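Local coordinates for protein beta-agarase D (PDB 4ASM) that cleaves the beta-1,4 linkages of agarose at random points along the chain, with retention of anomeric configuration, here represented by its GH16 catalytic domain, at residues T24-F35 with V353-V362; N53-H61 with A120-R128. One frame throughout, in Å; residues are numbered along the deposited sequence.

Contact 1: residues T24-F35 with V353-V362; sequences TWKLQTAASDDF and VDWIRVYKPV. With CA (calcium ion), chain B.
Leu27 lays its CD1 methyl over one face of the Tyr359 ring, a CH-pi contact 4.1 Å from CD1 to the ring centroid. The methyl sits toward the rim, near CE1. Arg357 NE lies at the edge of this ring, in its plane, and NH2 is salt-bridged to Glu136. The Phe35 ring carries Asp33 CG over one face, and Asp354 O lies at its edge. Trp25 crosses Tyr359 at about a right angle, with CE3 3.6 Å from Tyr359 CB. CZ3 of the same indole touches Pro361 CD. The indole NE1 turns to Ala17.

The backbones pair as antiparallel strands from Thr24-Val362 to Leu27-Tyr359. Lys26 O takes two donors from opposite faces of its carbonyl plane: Lys360 N, tilted from the plane, and Gln28 NE2, well above it, each at 3.0 Å. Gln28 bends at chi2 (-61°) to fold its amide back for this bond, and its CD packs on Lys360 CD. This edge pairing joins strand 24-27 to the C-terminal strand of the GH16 beta-sandwich. The pairing is interrupted at residues 29-31. Ser32 OG restores the link: it donates to Gln28 O and accepts from Val358 N at 2.9 Å. Asp33 and Ile356 then form a single two-bond bridge.

Asp33 OD1 accepts from Phe35 N at 2.8 Å, an Asx turn, and OD2 bonds to Tyr37 OH. Beyond it, Asp34 O and Asp354 O both bind the calcium ion. Asp354 OD1 also binds the calcium ion, at 2.4 Å, and OD2 is salt-bridged to Arg138. Asp9, Asn36, Gly89 and a water complete the site.

Contact 2: residues N53-H61 with A120-R128; sequences NMKWYNKYH and AGCITNKTR
Thr124 OG1 donates to Lys59 O at 2.8 Å, in the carbonyl plane. With CG2 anti to the backbone N (chi1 -59° for OG1), the methyl is turned to Tyr57 OH and His61 CB. Thr124 CB lies over one face of the Tyr57 ring, 3.9 Å from its centroid. Lys126 CD meets the edge of that ring, near its plane, and Tyr57 OH bonds to Asn62 N. An alanine in place of Tyr57 would be likely to strip the cover from Thr124 CB and the aliphatic chain of Lys126, and to leave Asn62 N without its hydroxyl partner.

Tyr57 and Thr124 form the hydrogen-bonded pair of a short antiparallel pairing, which adds strand 56-57 to the long strand 112-125 of the GH16 beta-sandwich. A classic beta bulge at Lys55 and Trp56, facing Phe48, lies on the other side of strand 56-57. Lys126 N still reaches Lys55 O, at 2.8 Å, from above the carbonyl plane.

The Trp56 indole is sandwiched. Ile123 CD1 sits over one face, 3.8 Å from the centroid of the six-membered ring, and Asn125 CB over the opposite face at 3.9 Å from the same centroid. Cys122 SG approaches the edge of the Tyr60 ring.

Overall arrangement
Both contacts lie in the same GH16 domain, their centres about 15 Å apart, with contact 2 nested in the loop that contact 1 closes. They share no strand, but strand 90-96 pairs with both 112-125 and 350-362. Contact 2 is mostly buried. Contact 1 is only partly so: its strand-paired end is the more exposed, and its other end holds the calcium site. Contact 1 relies on backbone bonds in two runs, with Ser32 OG between them, and on metal ligation, whereas contact 2 has a short pairing and rests more on covered rings. They meet directly: Trp56 NE1 probably bonds to Asp33 OD2, and Lys55 NZ to Ser32 O, tying residues 55-56 to the turn before the calcium.

Contact 1: residues T24-F35 with V353-V362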
loop_
_atom_site.group_PDB
_atom_site.type_symbol
_atom_site.label_atom_id
_atom_site.label_comp_id
_atom_site.label_asym_id
_atom_site.label_seq_id
_atom_site.Cartn_x
_atom_site.Cartn_y
_atom_site.Cartn_z
ATOM N N THR A 24 -24.450 4.405 -8.950
ATOM C CA THR A 24 -24.307 3.245 -8.083
ATOM C C THR A 24 -22.980 2.574 -8.411
ATOM O O THR A 24 -22.343 2.910 -9.413
ATOM C CB THR A 24 -25.452 2.225 -8.239
ATOM O OG1 THR A 24 -25.423 1.675 -9.561
ATOM C CG2 THR A 24 -26.811 2.878 -7.995
ATOM N N TRP A 25 -22.578 1.633 -7.560
ATOM C CA TRP A 25 -21.324 0.898 -7.741
ATOM C C TRP A 25 -21.562 -0.388 -8.511
ATOM O O TRP A 25 -22.442 -1.173 -8.154
ATOM C CB TRP A 25 -20.725 0.546 -6.387
ATOM C CG TRP A 25 -20.239 1.719 -5.626
ATOM C CD1 TRP A 25 -20.813 2.269 -4.519
ATOM C CD2 TRP A 25 -19.079 2.508 -5.915
ATOM N NE1 TRP A 25 -20.075 3.349 -4.088
ATOM C CE2 TRP A 25 -19.006 3.521 -4.931
ATOM C CE3 TRP A 25 -18.095 2.456 -6.911
ATOM C CZ2 TRP A 25 -17.986 4.481 -4.915
ATOM C CZ3 TRP A 25 -17.079 3.407 -6.902
ATOM C CH2 TRP A 25 -17.022 4.401 -5.892
ATOM N N LYS A 26 -20.773 -0.587 -9.560
ATOM C CA LYS A 26 -20.808 -1.826 -10.328
ATOM C C LYS A 26 -19.592 -2.696 -10.025
ATOM O O LYS A 26 -18.455 -2.262 -10.209
ATOM C CB LYS A 26 -20.857 -1.518 -11.830
ATOM C CG LYS A 26 -21.166 -2.734 -12.683
ATOM C CD LYS A 26 -21.014 -2.385 -14.148
ATOM C CE LYS A 26 -21.072 -3.618 -15.044
ATOM N NZ LYS A 26 -20.776 -3.255 -16.470
ATOM N N LEU A 27 -19.843 -3.925 -9.584
ATOM C CA LEU A 27 -18.775 -4.868 -9.289
ATOM C C LEU A 27 -17.984 -5.207 -10.543
ATOM O O LEU A 27 -18.564 -5.550 -11.584
ATOM C CB LEU A 27 -19.330 -6.147 -8.664
ATOM C CG LEU A 27 -18.254 -7.164 -8.266
ATOM C CD1 LEU A 27 -17.406 -6.678 -7.073
ATOM C CD2 LEU A 27 -18.885 -8.529 -7.987
ATOM N N GLN A 28 -16.662 -5.091 -10.433
ATOM C CA GLN A 28 -15.742 -5.503 -11.488
ATOM C C GLN A 28 -15.398 -6.957 -11.233
ATOM O O GLN A 28 -14.574 -7.296 -10.385
ATOM C CB GLN A 28 -14.510 -4.603 -11.507
ATOM C CG GLN A 28 -14.862 -3.132 -11.620
ATOM C CD GLN A 28 -15.633 -2.825 -12.910
ATOM O OE1 GLN A 28 -15.110 -3.012 -14.016
ATOM N NE2 GLN A 28 -16.877 -2.373 -12.773
ATOM N N THR A 29 -16.116 -7.832 -11.926
ATOM C CA THR A 29 -16.132 -9.253 -11.633
ATOM C C THR A 29 -14.773 -9.935 -11.854
ATOM O O THR A 29 -14.314 -10.698 -11.001
ATOM C CB THR A 29 -17.280 -9.908 -12.455
ATOM O OG1 THR A 29 -18.523 -9.697 -11.751
ATOM C CG2 THR A 29 -17.072 -11.373 -12.664
ATOM N N ALA A 30 -14.101 -9.617 -12.957
ATOM C CA ALA A 30 -12.837 -10.280 -13.268
ATOM C C ALA A 30 -11.738 -9.895 -12.281
ATOM O O ALA A 30 -10.932 -10.725 -11.905
ATOM C CB ALA A 30 -12.401 -9.985 -14.688
ATOM N N ALA A 31 -11.735 -8.628 -11.856
ATOM C CA ALA A 31 -10.717 -8.157 -10.904
ATOM C C ALA A 31 -10.917 -8.670 -9.484
ATOM O O ALA A 31 -9.948 -8.891 -8.754
ATOM C CB ALA A 31 -10.669 -6.644 -10.884
ATOM N N SER A 32 -12.178 -8.818 -9.090
ATOM C CA SER A 32 -12.502 -9.137 -7.700
ATOM C C SER A 32 -12.282 -10.608 -7.379
ATOM O O SER A 32 -12.379 -11.467 -8.252
ATOM C CB SER A 32 -13.936 -8.714 -7.398
ATOM O OG SER A 32 -14.087 -7.332 -7.657
ATOM N N ASP A 33 -11.990 -10.901 -6.119
ATOM C CA ASP A 33 -11.692 -12.264 -5.721
ATOM C C ASP A 33 -11.981 -12.448 -4.227
ATOM O O ASP A 33 -11.415 -11.729 -3.386
ATOM C CB ASP A 33 -10.215 -12.584 -6.010
ATOM C CG ASP A 33 -9.929 -14.070 -6.047
ATOM O OD1 ASP A 33 -10.789 -14.853 -5.554
ATOM O OD2 ASP A 33 -8.857 -14.446 -6.554
ATOM N N ASP A 34 -12.849 -13.396 -3.880
ATOM C CA ASP A 34 -13.022 -13.734 -2.468
ATOM C C ASP A 34 -12.252 -14.973 -1.991
ATOM O O ASP A 34 -12.473 -15.450 -0.865
ATOM C CB ASP A 34 -14.500 -13.708 -1.988
ATOM C CG ASP A 34 -15.401 -14.680 -2.722
ATOM O OD1 ASP A 34 -14.919 -15.410 -3.617
ATOM O OD2 ASP A 34 -16.621 -14.679 -2.385
ATOM N N PHE A 35 -11.336 -15.471 -2.835
ATOM C CA PHE A 35 -10.279 -16.417 -2.429
ATOM C C PHE A 35 -10.775 -17.683 -1.726
ATOM O O PHE A 35 -10.167 -18.127 -0.757
ATOM C CB PHE A 35 -9.253 -15.717 -1.513
ATOM C CG PHE A 35 -8.495 -14.593 -2.185
ATOM C CD1 PHE A 35 -7.692 -14.863 -3.283
ATOM C CD2 PHE A 35 -8.540 -13.279 -1.692
ATOM C CE1 PHE A 35 -6.966 -13.853 -3.907
ATOM C CE2 PHE A 35 -7.805 -12.261 -2.312
ATOM C CZ PHE A 35 -7.030 -12.542 -3.413
ATOM N N VAL A 353 -5.604 -12.572 3.241
ATOM C CA VAL A 353 -6.620 -11.717 2.640
ATOM C C VAL A 353 -7.870 -12.561 2.362
ATOM O O VAL A 353 -7.877 -13.479 1.539
ATOM C CB VAL A 353 -6.135 -11.006 1.353
ATOM C CG1 VAL A 353 -7.218 -10.075 0.810
ATOM C CG2 VAL A 353 -4.813 -10.222 1.614
ATOM N N ASP A 354 -8.932 -12.241 3.084
ATOM C CA ASP A 354 -10.200 -12.942 2.930
ATOM C C ASP A 354 -10.822 -12.649 1.569
ATOM O O ASP A 354 -11.351 -13.553 0.906
ATOM C CB ASP A 354 -11.107 -12.491 4.074
ATOM C CG ASP A 354 -12.444 -13.230 4.135
ATOM O OD1 ASP A 354 -12.635 -14.275 3.461
ATOM O OD2 ASP A 354 -13.309 -12.753 4.888
ATOM N N TRP A 355 -10.752 -11.388 1.156
ATOM C CA TRP A 355 -11.307 -10.973 -0.122
ATOM C C TRP A 355 -10.788 -9.610 -0.528
ATOM O O TRP A 355 -10.358 -8.819 0.309
ATOM C CB TRP A 355 -12.836 -10.972 -0.100
ATOM C CG TRP A 355 -13.551 -10.232 1.013
ATOM C CD1 TRP A 355 -14.181 -10.816 2.077
ATOM C CD2 TRP A 355 -13.827 -8.811 1.119
ATOM N NE1 TRP A 355 -14.794 -9.860 2.853
ATOM C CE2 TRP A 355 -14.590 -8.627 2.296
ATOM C CE3 TRP A 355 -13.467 -7.681 0.365
ATOM C CZ2 TRP A 355 -15.025 -7.361 2.725
ATOM C CZ3 TRP A 355 -13.897 -6.419 0.795
ATOM C CH2 TRP A 355 -14.681 -6.275 1.965
ATOM N N ILE A 356 -10.828 -9.355 -1.831
ATOM C CA ILE A 356 -10.586 -8.041 -2.388
ATOM C C ILE A 356 -11.641 -7.790 -3.459
ATOM O O ILE A 356 -11.860 -8.626 -4.348
ATOM C CB ILE A 356 -9.123 -7.896 -2.911
ATOM C CG1 ILE A 356 -8.828 -6.453 -3.355
ATOM C CG2 ILE A 356 -8.813 -8.939 -3.999
ATOM C CD1 ILE A 356 -7.359 -6.214 -3.620
ATOM N N ARG A 357 -12.309 -6.647 -3.352
ATOM C CA ARG A 357 -13.377 -6.307 -4.283
ATOM C C ARG A 357 -13.070 -4.986 -4.971
ATOM O O ARG A 357 -12.444 -4.088 -4.385
ATOM C CB ARG A 357 -14.730 -6.248 -3.552
ATOM C CG ARG A 357 -14.877 -5.153 -2.520
ATOM C CD ARG A 357 -16.199 -5.340 -1.771
ATOM N NE ARG A 357 -16.380 -4.376 -0.696
ATOM C CZ ARG A 357 -17.550 -4.133 -0.117
ATOM N NH1 ARG A 357 -18.651 -4.767 -0.536
ATOM N NH2 ARG A 357 -17.612 -3.284 0.896
ATOM N N VAL A 358 -13.530 -4.871 -6.212
ATOM C CA VAL A 358 -13.244 -3.720 -7.050
ATOM C C VAL A 358 -14.566 -3.284 -7.659
ATOM O O VAL A 358 -15.276 -4.116 -8.239
ATOM C CB VAL A 358 -12.254 -4.096 -8.165
ATOM C CG1 VAL A 358 -11.999 -2.910 -9.072
ATOM C CG2 VAL A 358 -10.945 -4.615 -7.567
ATOM N N TYR A 359 -14.900 -1.996 -7.516
ATOM C CA TYR A 359 -16.114 -1.423 -8.119
ATOM C C TYR A 359 -15.792 -0.179 -8.934
ATOM O O TYR A 359 -14.795 0.510 -8.692
ATOM C CB TYR A 359 -17.110 -1.002 -7.041
ATOM C CG TYR A 359 -17.642 -2.095 -6.157
ATOM C CD1 TYR A 359 -18.804 -2.812 -6.490
ATOM C CD2 TYR A 359 -17.018 -2.390 -4.943
ATOM C CE1 TYR A 359 -19.290 -3.820 -5.640
ATOM C CE2 TYR A 359 -17.495 -3.366 -4.102
ATOM C CZ TYR A 359 -18.636 -4.088 -4.443
ATOM O OH TYR A 359 -19.091 -5.054 -3.573
ATOM N N LYS A 360 -16.640 0.103 -9.917
ATOM C CA LYS A 360 -16.610 1.405 -10.559
ATOM C C LYS A 360 -17.998 2.041 -10.474
ATOM O O LYS A 360 -18.999 1.320 -10.472
ATOM C CB LYS A 360 -16.143 1.286 -12.012
ATOM C CG LYS A 360 -14.744 0.691 -12.180
ATOM C CD LYS A 360 -14.374 0.513 -13.652
ATOM C CE LYS A 360 -14.033 1.834 -14.313
ATOM N NZ LYS A 360 -12.740 2.409 -13.772
ATOM N N PRO A 361 -18.064 3.385 -10.389
ATOM C CA PRO A 361 -19.348 4.076 -10.286
ATOM C C PRO A 361 -19.992 4.209 -11.661
ATOM O O PRO A 361 -19.320 4.593 -12.629
ATOM C CB PRO A 361 -18.951 5.453 -9.752
ATOM C CG PRO A 361 -17.597 5.696 -10.248
ATOM C CD PRO A 361 -16.930 4.320 -10.408
ATOM N N VAL A 362 -21.279 3.876 -11.735
ATOM C CA VAL A 362 -22.028 3.963 -12.987
ATOM C C VAL A 362 -23.360 4.677 -12.753
ATOM O O VAL A 362 -23.966 4.544 -11.687
ATOM C CB VAL A 362 -22.304 2.557 -13.582
ATOM C CG1 VAL A 362 -20.992 1.823 -13.877
ATOM C CG2 VAL A 362 -23.208 1.732 -12.656
HETATM CA CA CA B . -12.690 -15.563 1.486
HETATM O O HOH W 1 -26.435 3.254 -11.878
HETATM O O HOH W 2 -13.560 -16.964 3.265
#

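Contact 2: residues N53-H61 with A120-R128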
loop_
_atom_site.group_PDB
_atom_site.type_symbol
_atom_site.label_atom_id
_atom_site.label_comp_id
_atom_site.label_asym_id
_atom_site.label_seq_id
_atom_site.Cartn_x
_atom_site.Cartn_y
_atom_site.Cartn_z
ATOM N N ASN A 53 -10.733 -19.519 -14.145
ATOM C CA ASN A 53 -10.327 -18.108 -14.161
ATOM C C ASN A 53 -8.866 -17.845 -13.817
ATOM O O ASN A 53 -8.304 -18.421 -12.883
ATOM C CB ASN A 53 -11.205 -17.274 -13.228
ATOM C CG ASN A 53 -12.646 -17.197 -13.681
ATOM O OD1 ASN A 53 -13.019 -17.702 -14.746
ATOM N ND2 ASN A 53 -13.476 -16.559 -12.864
ATOM N N MET A 54 -8.248 -16.970 -14.587
ATOM C CA MET A 54 -6.921 -16.487 -14.256
ATOM C C MET A 54 -7.139 -15.091 -13.708
ATOM O O MET A 54 -7.404 -14.163 -14.470
ATOM C CB MET A 54 -6.056 -16.392 -15.505
ATOM C CG MET A 54 -5.950 -17.665 -16.295
ATOM S SD MET A 54 -5.547 -17.302 -18.023
ATOM C CE MET A 54 -4.945 -18.929 -18.509
ATOM N N LYS A 55 -7.036 -14.929 -12.392
ATOM C CA LYS A 55 -7.209 -13.605 -11.809
ATOM C C LYS A 55 -5.894 -12.983 -11.359
ATOM O O LYS A 55 -5.815 -11.768 -11.233
ATOM C CB LYS A 55 -8.145 -13.674 -10.603
ATOM C CG LYS A 55 -9.588 -13.917 -10.964
ATOM C CD LYS A 55 -10.470 -13.867 -9.741
ATOM C CE LYS A 55 -11.921 -14.135 -10.110
ATOM N NZ LYS A 55 -12.539 -12.896 -10.652
ATOM N N TRP A 56 -4.903 -13.815 -11.066
ATOM C CA TRP A 56 -3.626 -13.367 -10.536
ATOM C C TRP A 56 -2.490 -14.158 -11.142
ATOM O O TRP A 56 -2.707 -15.263 -11.663
ATOM C CB TRP A 56 -3.547 -13.596 -9.011
ATOM C CG TRP A 56 -4.692 -13.048 -8.223
ATOM C CD1 TRP A 56 -5.860 -13.676 -7.946
ATOM C CD2 TRP A 56 -4.770 -11.757 -7.596
ATOM N NE1 TRP A 56 -6.669 -12.873 -7.189
ATOM C CE2 TRP A 56 -6.031 -11.681 -6.965
ATOM C CE3 TRP A 56 -3.885 -10.664 -7.489
ATOM C CZ2 TRP A 56 -6.456 -10.545 -6.249
ATOM C CZ3 TRP A 56 -4.301 -9.533 -6.785
ATOM C CH2 TRP A 56 -5.581 -9.481 -6.163
ATOM N N TYR A 57 -1.280 -13.627 -11.036
ATOM C CA TYR A 57 -0.074 -14.455 -11.125
ATOM C C TYR A 57 0.822 -14.223 -9.909
ATOM O O TYR A 57 0.776 -13.154 -9.274
ATOM C CB TYR A 57 0.680 -14.311 -12.457
ATOM C CG TYR A 57 1.005 -12.907 -12.894
ATOM C CD1 TYR A 57 0.113 -12.182 -13.675
ATOM C CD2 TYR A 57 2.216 -12.307 -12.547
ATOM C CE1 TYR A 57 0.418 -10.891 -14.104
ATOM C CE2 TYR A 57 2.526 -11.017 -12.967
ATOM C CZ TYR A 57 1.623 -10.318 -13.739
ATOM O OH TYR A 57 1.938 -9.030 -14.148
ATOM N N ASN A 58 1.621 -15.239 -9.585
ATOM C CA ASN A 58 2.401 -15.270 -8.349
ATOM C C ASN A 58 3.755 -14.582 -8.461
ATOM O O ASN A 58 4.766 -15.064 -7.912
ATOM C CB ASN A 58 2.530 -16.713 -7.809
ATOM C CG ASN A 58 3.229 -17.662 -8.790
ATOM O OD1 ASN A 58 3.440 -17.328 -9.966
ATOM N ND2 ASN A 58 3.591 -18.853 -8.302
ATOM N N LYS A 59 3.763 -13.421 -9.121
ATOM C CA LYS A 59 4.987 -12.667 -9.297
ATOM C C LYS A 59 4.685 -11.171 -9.301
ATOM O O LYS A 59 3.566 -10.768 -9.572
ATOM C CB LYS A 59 5.676 -13.107 -10.614
ATOM C CG LYS A 59 7.048 -12.510 -10.870
ATOM C CD LYS A 59 7.657 -13.198 -12.099
ATOM C CE LYS A 59 8.998 -12.585 -12.457
ATOM N NZ LYS A 59 9.735 -13.458 -13.433
ATOM N N TYR A 60 5.709 -10.380 -8.992
ATOM C CA TYR A 60 5.658 -8.940 -9.195
ATOM C C TYR A 60 5.317 -8.628 -10.654
ATOM O O TYR A 60 5.582 -9.419 -11.550
ATOM C CB TYR A 60 7.035 -8.403 -8.852
ATOM C CG TYR A 60 7.236 -6.924 -8.911
ATOM C CD1 TYR A 60 6.494 -6.056 -8.092
ATOM C CD2 TYR A 60 8.217 -6.379 -9.727
ATOM C CE1 TYR A 60 6.733 -4.666 -8.099
ATOM C CE2 TYR A 60 8.441 -5.005 -9.754
ATOM C CZ TYR A 60 7.704 -4.153 -8.938
ATOM O OH TYR A 60 7.936 -2.782 -8.958
ATOM N N HIS A 61 4.747 -7.451 -10.881
ATOM C CA HIS A 61 4.041 -7.156 -12.135
ATOM C C HIS A 61 4.918 -7.094 -13.382
ATOM O O HIS A 61 6.061 -6.626 -13.341
ATOM C CB HIS A 61 3.205 -5.862 -11.971
ATOM C CG HIS A 61 4.007 -4.590 -11.931
ATOM N ND1 HIS A 61 3.459 -3.383 -12.303
ATOM C CD2 HIS A 61 5.296 -4.336 -11.595
ATOM C CE1 HIS A 61 4.370 -2.436 -12.177
ATOM N NE2 HIS A 61 5.494 -2.984 -11.749
ATOM N N ALA A 120 9.679 -13.702 0.514
ATOM C CA ALA A 120 8.292 -13.238 0.688
ATOM C C ALA A 120 7.485 -13.370 -0.596
ATOM O O ALA A 120 8.022 -13.271 -1.673
ATOM C CB ALA A 120 8.297 -11.776 1.138
ATOM N N GLY A 121 6.181 -13.500 -0.474
ATOM C CA GLY A 121 5.360 -13.599 -1.677
ATOM C C GLY A 121 4.966 -12.237 -2.249
ATOM O O GLY A 121 4.951 -11.220 -1.544
ATOM N N CYS A 122 4.616 -12.240 -3.530
ATOM C CA CYS A 122 4.178 -11.044 -4.234
ATOM C C CYS A 122 3.305 -11.506 -5.379
ATOM O O CYS A 122 3.711 -12.409 -6.120
ATOM C CB CYS A 122 5.389 -10.278 -4.782
ATOM S SG CYS A 122 4.975 -8.680 -5.521
ATOM N N ILE A 123 2.124 -10.906 -5.521
ATOM C CA ILE A 123 1.233 -11.254 -6.621
ATOM C C ILE A 123 0.756 -10.015 -7.339
ATOM O O ILE A 123 0.714 -8.924 -6.759
ATOM C CB ILE A 123 0.010 -12.095 -6.147
ATOM C CG1 ILE A 123 -0.963 -11.237 -5.339
ATOM C CG2 ILE A 123 0.481 -13.307 -5.354
ATOM C CD1 ILE A 123 -2.226 -12.012 -4.924
ATOM N N THR A 124 0.331 -10.210 -8.591
ATOM C CA THR A 124 -0.247 -9.151 -9.420
ATOM C C THR A 124 -1.585 -9.638 -10.001
ATOM O O THR A 124 -1.676 -10.781 -10.470
ATOM C CB THR A 124 0.688 -8.871 -10.596
ATOM O OG1 THR A 124 1.978 -8.475 -10.104
ATOM C CG2 THR A 124 0.149 -7.754 -11.462
ATOM N N ASN A 125 -2.605 -8.791 -9.954
ATOM C CA ASN A 125 -3.913 -9.069 -10.552
ATOM C C ASN A 125 -3.861 -8.891 -12.061
ATOM O O ASN A 125 -3.165 -7.997 -12.571
ATOM C CB ASN A 125 -4.972 -8.155 -9.887
ATOM C CG ASN A 125 -6.399 -8.630 -10.084
ATOM O OD1 ASN A 125 -7.129 -8.893 -9.107
ATOM N ND2 ASN A 125 -6.817 -8.704 -11.309
ATOM N N LYS A 126 -4.571 -9.764 -12.785
ATOM C CA LYS A 126 -4.512 -9.720 -14.258
ATOM C C LYS A 126 -5.400 -8.629 -14.860
ATOM O O LYS A 126 -5.345 -8.390 -16.068
ATOM C CB LYS A 126 -4.900 -11.080 -14.826
ATOM C CG LYS A 126 -3.937 -12.150 -14.375
ATOM C CD LYS A 126 -2.967 -12.503 -15.452
ATOM C CE LYS A 126 -3.429 -13.709 -16.200
ATOM N NZ LYS A 126 -2.467 -13.980 -17.295
ATOM N N THR A 127 -6.216 -7.989 -14.022
ATOM C CA THR A 127 -7.119 -6.939 -14.460
ATOM C C THR A 127 -6.672 -5.626 -13.842
ATOM O O THR A 127 -6.670 -5.499 -12.606
ATOM C CB THR A 127 -8.575 -7.242 -14.062
ATOM O OG1 THR A 127 -8.935 -8.531 -14.581
ATOM C CG2 THR A 127 -9.526 -6.160 -14.626
ATOM N N ARG A 128 -6.317 -4.665 -14.691
ATOM C CA ARG A 128 -5.852 -3.355 -14.234
ATOM C C ARG A 128 -7.002 -2.461 -13.814
ATOM O O ARG A 128 -8.155 -2.687 -14.167
ATOM C CB ARG A 128 -4.986 -2.695 -15.312
ATOM C CG ARG A 128 -3.674 -3.443 -15.506
ATOM C CD ARG A 128 -2.806 -2.820 -16.581
ATOM N NE ARG A 128 -1.545 -3.547 -16.716
ATOM C CZ ARG A 128 -0.913 -3.714 -17.875
ATOM N NH1 ARG A 128 -1.424 -3.183 -18.981
ATOM N NH2 ARG A 128 0.234 -4.375 -17.931
HETATM O O HOH W 3 -8.393 -10.480 -12.806
#